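Local coordinates for decapping nuclease RAI1 (Candida albicans, PDB 5BUD), which removes the entire NAD cap from the 5' end of NAD-capped RNAs with the help of divalent metal ions, and binds and stabilises the exoribonuclease RAT1, at residues V125-D129 with G130-I134; Q377-T380 with P381-E385; Y46-P49 with D50-D54. All blocks are in the same frame, centred on the assembly; numbering follows the deposited sequence.

Contact 1 (V125-D129 with G130-I134); sequences VVPFD and GQLFI
A beta hairpin with a two-residue loop, closed by a type I' turn, brings F128 against Q131, V126 against F133 and V125 against I134, joining strand 121-128 to strand 131-136. D129 and G130 form the turn itself; both take the positive phi that this turn demands, which glycine adopts with little cost. V126 and F133 are a hydrogen-bonded antiparallel pair: V126 N gives to F133 O at 2.8 Å, and F133 N returns to V126 O. Nearest the turn, F128 N reaches Q131 O at 2.8 Å, while Q131 N gives to F128 O. P127 sits at a non-hydrogen-bonded position opposite L132, where its missing N-H costs no bond within the hairpin, and its CA lies 3.3 Å from Q131 O.

The face carrying V125, P127, L132 and I134 is wholly apolar; L132 CD2 lies 3.9 Å from V125 CG1 and 4.1 Å from P127 CB. Q131 belongs to the face of V126, F128 and F133, while D129 projects from the turn; R387 pairs with D129 OD2 in a salt bridge and hydrogen-bonds to Q131 OE1, and Q131 NE2 is met by S98 O and I96 O. With CG anti to the carbonyl carbon (chi1 -67°), the F133 ring leans back toward the turn, bringing its CE2 3.8 Å from F128 CB and placing CE2, at the ring edge, 3.4 Å from F128 O.

Contact 2 (Q377-T380 with P381-E385); sequences QLLT and PEFTE
The ring of F383 meets the end of L379 obliquely, CD2 of the leucine lying 4.0 Å from CD2 of the phenylalanine, while the ring of F133 comes against it with the two planes at about 75°. L82 and I86 of helix 78-92 also touch this aromatic side chain, so a large apolar residue suits the buried side of the helix. CG of F383 lies opposite its own backbone N, which carries the ring back past the start of the helix to L379. The two side chains run at a slant to each other. L379 CB also lies 4.2 Å from T384 CG2.

Here the loop leaving helix 367-377 becomes helix 381-389, with T380 as its N-cap. Threonine suits the place because its hydroxyl can stand in for the missing preceding turn: with chi1 at 64°, OG1 is tucked between the backbone N and the carbonyl carbon and accepts a weak bond from F383 N at 3.3 Å. The same N-H makes a second weak, strongly bent bond to T380 O. That carbonyl oxygen is held more firmly by T384 N, at 3.0 Å and 175°, the first regular bond of the helix. P381 follows in the first turn, a position that asks no N-H of it; the peptide link itself holds its CD 3.4 Å from T380 CB. E382 bends at chi2 and brings its carboxylate back over the cap, OE2 lying 3.7 Å from T380 CB.

Contact 3 (Y46-P49 with D50-D54); sequences YYLP and DSTID
L48 and I53 make the apolar part of this helix start, in which P49 takes the N-cap position before helix 50-54. L48 CG lies 3.8 Å from I53 CG1, and the two branched side chains cross at about a right angle. The leucine has CG anti to its backbone N (chi1 -172°), which swings its branch forward to the helix; its CD1 also comes 4.2 Å from T52 CB.

The hydrogen bonds converge on one acceptor. P49 O takes the N-H of I53 at 3.1 Å, with an angle of 161° at the hydrogen, the opening bond of the helix. T52 N is nearer, at 2.9 Å, but its bond is weak because the approach is bent to 121°. Proline offers no side-chain acceptor, so the cap lacks a side-chain bond; its carbonyl accepts the usual first helical bond, while its ring restricts the backbone as the chain turns into the helix.

Van der Waals contacts complete the turn. T52 OG1 lies beside the proline ring, 3.4 Å from P49 CD, and S51 OG is 3.8 Å from P49 CB. The small polar side chains of S51, which is exposed, and T52, which is partly so, suit a turn at the surface.

On the buried side, L48 packs on F174 and A178 of helix 158-178 and on L291 and V294 of strand 291-298; I53 also touches V294, so this strand receives both partners.

Contacts 1 and 2 are neighbours in space, their centres 12 Å apart although some 240 residues separate them along the chain. F128 CZ meets T384 CA at 3.7 Å and V126 CG2 meets L378 CD1 at 3.7 Å, so the hairpin and the C-terminal helix start share one packed interface. This interface is remote from catalysis: the bound RNA comes no nearer than about 18 Å to contact 1 and about 20 Å to contact 2. Contact 3 lies across the chain's centre, about 45 Å from either by centres. Its L48 side chain is about 8 Å from that of the metal-binding L246 and about 13 Å from a manganese ion.

Contact 1 (V125-D129 with G130-I134)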
# COMPACT_ATOMS: atom_id res chain seq x y z
N VAL A 125 -7.61 16.28 -2.34
CA VAL A 125 -6.92 16.90 -1.20
C VAL A 125 -7.88 17.83 -0.43
O VAL A 125 -8.43 18.79 -1.01
CB VAL A 125 -5.75 17.75 -1.68
CG1 VAL A 125 -4.97 18.30 -0.51
CG2 VAL A 125 -4.84 16.95 -2.59
N VAL A 126 -8.02 17.58 0.86
CA VAL A 126 -8.99 18.29 1.68
C VAL A 126 -8.24 18.85 2.89
O VAL A 126 -7.81 18.10 3.75
CB VAL A 126 -10.14 17.36 2.13
CG1 VAL A 126 -11.12 18.11 3.04
CG2 VAL A 126 -10.87 16.78 0.92
N PRO A 127 -8.06 20.18 2.94
CA PRO A 127 -7.44 20.79 4.12
C PRO A 127 -8.41 20.86 5.28
O PRO A 127 -9.59 21.26 5.10
CB PRO A 127 -7.08 22.20 3.65
CG PRO A 127 -7.26 22.21 2.17
CD PRO A 127 -8.28 21.17 1.87
N PHE A 128 -7.92 20.50 6.47
CA PHE A 128 -8.75 20.54 7.68
C PHE A 128 -7.90 20.51 8.93
O PHE A 128 -7.00 19.68 9.07
CB PHE A 128 -9.77 19.38 7.69
CG PHE A 128 -10.60 19.34 8.95
CD1 PHE A 128 -10.35 18.40 9.93
CD2 PHE A 128 -11.57 20.30 9.18
CE1 PHE A 128 -11.08 18.39 11.11
CE2 PHE A 128 -12.30 20.30 10.36
CZ PHE A 128 -12.05 19.35 11.33
N ASP A 129 -8.19 21.44 9.84
CA ASP A 129 -7.49 21.54 11.10
C ASP A 129 -5.98 21.59 10.96
O ASP A 129 -5.27 20.98 11.72
CB ASP A 129 -7.88 20.37 12.00
CG ASP A 129 -7.51 20.61 13.46
OD1 ASP A 129 -7.37 21.79 13.83
OD2 ASP A 129 -7.35 19.62 14.22
N GLY A 130 -5.51 22.29 9.95
CA GLY A 130 -4.07 22.52 9.74
C GLY A 130 -3.36 21.38 9.05
O GLY A 130 -2.14 21.35 9.02
N GLN A 131 -4.14 20.42 8.52
CA GLN A 131 -3.60 19.24 7.84
C GLN A 131 -4.27 19.00 6.50
O GLN A 131 -5.38 19.44 6.27
CB GLN A 131 -3.75 18.00 8.71
CG GLN A 131 -3.12 18.23 10.06
CD GLN A 131 -3.23 17.07 11.00
OE1 GLN A 131 -4.31 16.54 11.24
NE2 GLN A 131 -2.10 16.70 11.61
N LEU A 132 -3.58 18.26 5.64
CA LEU A 132 -4.08 17.82 4.35
C LEU A 132 -4.46 16.36 4.41
O LEU A 132 -3.62 15.49 4.69
CB LEU A 132 -3.01 17.95 3.29
CG LEU A 132 -2.51 19.33 2.94
CD1 LEU A 132 -1.60 19.16 1.75
CD2 LEU A 132 -3.64 20.29 2.63
N PHE A 133 -5.74 16.10 4.18
CA PHE A 133 -6.27 14.78 4.10
C PHE A 133 -6.36 14.40 2.61
O PHE A 133 -6.99 15.12 1.81
CB PHE A 133 -7.65 14.74 4.79
CG PHE A 133 -7.55 14.95 6.28
CD1 PHE A 133 -7.36 13.87 7.13
CD2 PHE A 133 -7.57 16.24 6.82
CE1 PHE A 133 -7.25 14.06 8.50
CE2 PHE A 133 -7.45 16.43 8.19
CZ PHE A 133 -7.30 15.34 9.03
N ILE A 134 -5.71 13.28 2.25
CA ILE A 134 -5.60 12.90 0.86
C ILE A 134 -6.17 11.50 0.63
O ILE A 134 -5.80 10.56 1.33
CB ILE A 134 -4.13 13.03 0.35
CG1 ILE A 134 -3.60 14.45 0.51
CG2 ILE A 134 -4.04 12.70 -1.13
CD1 ILE A 134 -2.14 14.63 0.06
O HOH W 1 -2.04 20.72 11.92

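Contact 2 (Q377-T380 with P381-E385)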
# COMPACT_ATOMS: atom_id res chain seq x y z
N GLN A 377 -17.72 11.74 2.85
CA GLN A 377 -16.96 11.02 1.84
C GLN A 377 -15.46 10.93 2.18
O GLN A 377 -14.77 10.06 1.67
CB GLN A 377 -17.15 11.70 0.50
CG GLN A 377 -16.98 10.80 -0.69
CD GLN A 377 -17.52 11.46 -1.93
OE1 GLN A 377 -18.72 11.35 -2.23
NE2 GLN A 377 -16.65 12.18 -2.64
N LEU A 378 -14.97 11.86 2.99
CA LEU A 378 -13.63 11.80 3.56
C LEU A 378 -13.76 12.10 5.04
O LEU A 378 -13.68 11.20 5.88
CB LEU A 378 -12.67 12.75 2.85
CG LEU A 378 -11.16 12.48 3.08
CD1 LEU A 378 -10.29 13.35 2.19
CD2 LEU A 378 -10.76 12.67 4.52
N LEU A 379 -14.01 13.37 5.37
CA LEU A 379 -14.22 13.78 6.76
C LEU A 379 -15.57 13.27 7.26
O LEU A 379 -16.52 13.15 6.48
CB LEU A 379 -14.17 15.29 6.88
CG LEU A 379 -12.83 15.91 6.47
CD1 LEU A 379 -12.91 17.41 6.65
CD2 LEU A 379 -11.73 15.31 7.32
N THR A 380 -15.62 12.93 8.54
CA THR A 380 -16.84 12.53 9.17
C THR A 380 -17.19 13.51 10.28
O THR A 380 -16.29 14.21 10.81
CB THR A 380 -16.73 11.13 9.76
OG1 THR A 380 -15.74 11.13 10.81
CG2 THR A 380 -16.36 10.12 8.66
N PRO A 381 -18.49 13.55 10.67
CA PRO A 381 -18.89 14.51 11.70
C PRO A 381 -18.31 14.19 13.07
O PRO A 381 -18.02 15.13 13.83
CB PRO A 381 -20.43 14.45 11.67
CG PRO A 381 -20.77 13.15 11.00
CD PRO A 381 -19.66 12.92 10.01
N GLU A 382 -18.09 12.91 13.36
CA GLU A 382 -17.44 12.50 14.60
C GLU A 382 -16.01 13.05 14.66
O GLU A 382 -15.56 13.52 15.71
CB GLU A 382 -17.37 10.98 14.75
CG GLU A 382 -18.73 10.28 14.93
CD GLU A 382 -19.35 9.78 13.62
OE1 GLU A 382 -20.07 8.77 13.70
OE2 GLU A 382 -19.14 10.38 12.53
N PHE A 383 -15.31 13.01 13.53
CA PHE A 383 -13.91 13.47 13.50
C PHE A 383 -13.78 14.97 13.59
O PHE A 383 -12.96 15.47 14.36
CB PHE A 383 -13.17 12.96 12.26
CG PHE A 383 -11.73 13.44 12.16
CD1 PHE A 383 -10.77 12.99 13.07
CD2 PHE A 383 -11.33 14.34 11.19
CE1 PHE A 383 -9.45 13.42 13.00
CE2 PHE A 383 -10.01 14.77 11.10
CZ PHE A 383 -9.08 14.31 12.01
N THR A 384 -14.58 15.70 12.80
CA THR A 384 -14.58 17.17 12.85
C THR A 384 -14.90 17.68 14.28
O THR A 384 -14.21 18.57 14.81
CB THR A 384 -15.49 17.80 11.77
OG1 THR A 384 -16.86 17.39 11.95
CG2 THR A 384 -15.04 17.38 10.36
N GLU A 385 -15.92 17.08 14.90
CA GLU A 385 -16.28 17.45 16.28
C GLU A 385 -15.15 17.17 17.24
O GLU A 385 -14.81 18.02 18.06
CB GLU A 385 -17.51 16.68 16.77
CG GLU A 385 -17.98 17.15 18.12
CD GLU A 385 -19.17 16.37 18.66
OE1 GLU A 385 -20.00 15.89 17.87
OE2 GLU A 385 -19.25 16.27 19.89

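Contact 3 (Y46-P49 with D50-D54)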
# COMPACT_ATOMS: atom_id res chain seq x y z
N TYR A 46 5.07 -14.99 10.08
CA TYR A 46 5.60 -15.74 8.97
C TYR A 46 6.06 -17.11 9.46
O TYR A 46 6.77 -17.19 10.45
CB TYR A 46 6.82 -15.01 8.34
CG TYR A 46 7.29 -15.69 7.10
CD1 TYR A 46 6.56 -15.62 5.93
CD2 TYR A 46 8.44 -16.49 7.10
CE1 TYR A 46 6.97 -16.28 4.78
CE2 TYR A 46 8.84 -17.16 5.95
CZ TYR A 46 8.11 -17.03 4.79
OH TYR A 46 8.47 -17.70 3.63
N TYR A 47 5.65 -18.16 8.77
CA TYR A 47 6.13 -19.52 9.06
C TYR A 47 5.98 -20.44 7.85
O TYR A 47 4.86 -20.87 7.51
CB TYR A 47 5.39 -20.12 10.28
CG TYR A 47 6.00 -21.43 10.74
CD1 TYR A 47 5.38 -22.64 10.48
CD2 TYR A 47 7.23 -21.45 11.38
CE1 TYR A 47 5.94 -23.84 10.89
CE2 TYR A 47 7.81 -22.64 11.78
CZ TYR A 47 7.16 -23.83 11.53
OH TYR A 47 7.74 -25.03 11.91
N LEU A 48 7.10 -20.72 7.18
CA LEU A 48 7.09 -21.55 5.98
C LEU A 48 8.45 -22.29 5.82
O LEU A 48 9.37 -21.77 5.19
CB LEU A 48 6.81 -20.70 4.74
CG LEU A 48 6.58 -21.49 3.46
CD1 LEU A 48 5.50 -22.54 3.68
CD2 LEU A 48 6.22 -20.55 2.32
N PRO A 49 8.58 -23.45 6.48
CA PRO A 49 9.82 -24.25 6.41
C PRO A 49 10.08 -24.83 5.02
O PRO A 49 9.14 -25.20 4.31
CB PRO A 49 9.56 -25.40 7.40
CG PRO A 49 8.37 -24.98 8.23
CD PRO A 49 7.56 -24.07 7.34
N ASP A 50 11.35 -24.96 4.66
CA ASP A 50 11.74 -25.59 3.39
C ASP A 50 11.09 -26.93 3.16
O ASP A 50 10.69 -27.23 2.04
CB ASP A 50 13.23 -25.75 3.34
CG ASP A 50 13.93 -24.45 3.15
OD1 ASP A 50 13.25 -23.44 2.87
OD2 ASP A 50 15.17 -24.43 3.28
N SER A 51 10.97 -27.72 4.22
CA SER A 51 10.40 -29.05 4.10
C SER A 51 9.00 -28.96 3.53
O SER A 51 8.61 -29.77 2.67
CB SER A 51 10.41 -29.78 5.46
OG SER A 51 9.66 -29.10 6.46
N THR A 52 8.23 -27.97 3.99
CA THR A 52 6.90 -27.72 3.45
C THR A 52 6.99 -27.26 2.00
O THR A 52 6.23 -27.72 1.15
CB THR A 52 6.16 -26.65 4.27
OG1 THR A 52 6.48 -26.80 5.65
CG2 THR A 52 4.67 -26.78 4.10
N ILE A 53 7.93 -26.37 1.71
CA ILE A 53 8.11 -25.88 0.34
C ILE A 53 8.43 -27.05 -0.60
O ILE A 53 7.99 -27.08 -1.75
CB ILE A 53 9.19 -24.78 0.27
CG1 ILE A 53 8.67 -23.51 0.94
CG2 ILE A 53 9.54 -24.44 -1.19
CD1 ILE A 53 9.74 -22.55 1.40
N ASP A 54 9.19 -28.01 -0.09
CA ASP A 54 9.58 -29.17 -0.88
C ASP A 54 8.43 -30.04 -1.31
O ASP A 54 8.53 -30.70 -2.33
CB ASP A 54 10.64 -30.00 -0.14
CG ASP A 54 12.02 -29.38 -0.23
OD1 ASP A 54 12.14 -28.32 -0.89
OD2 ASP A 54 12.99 -29.94 0.33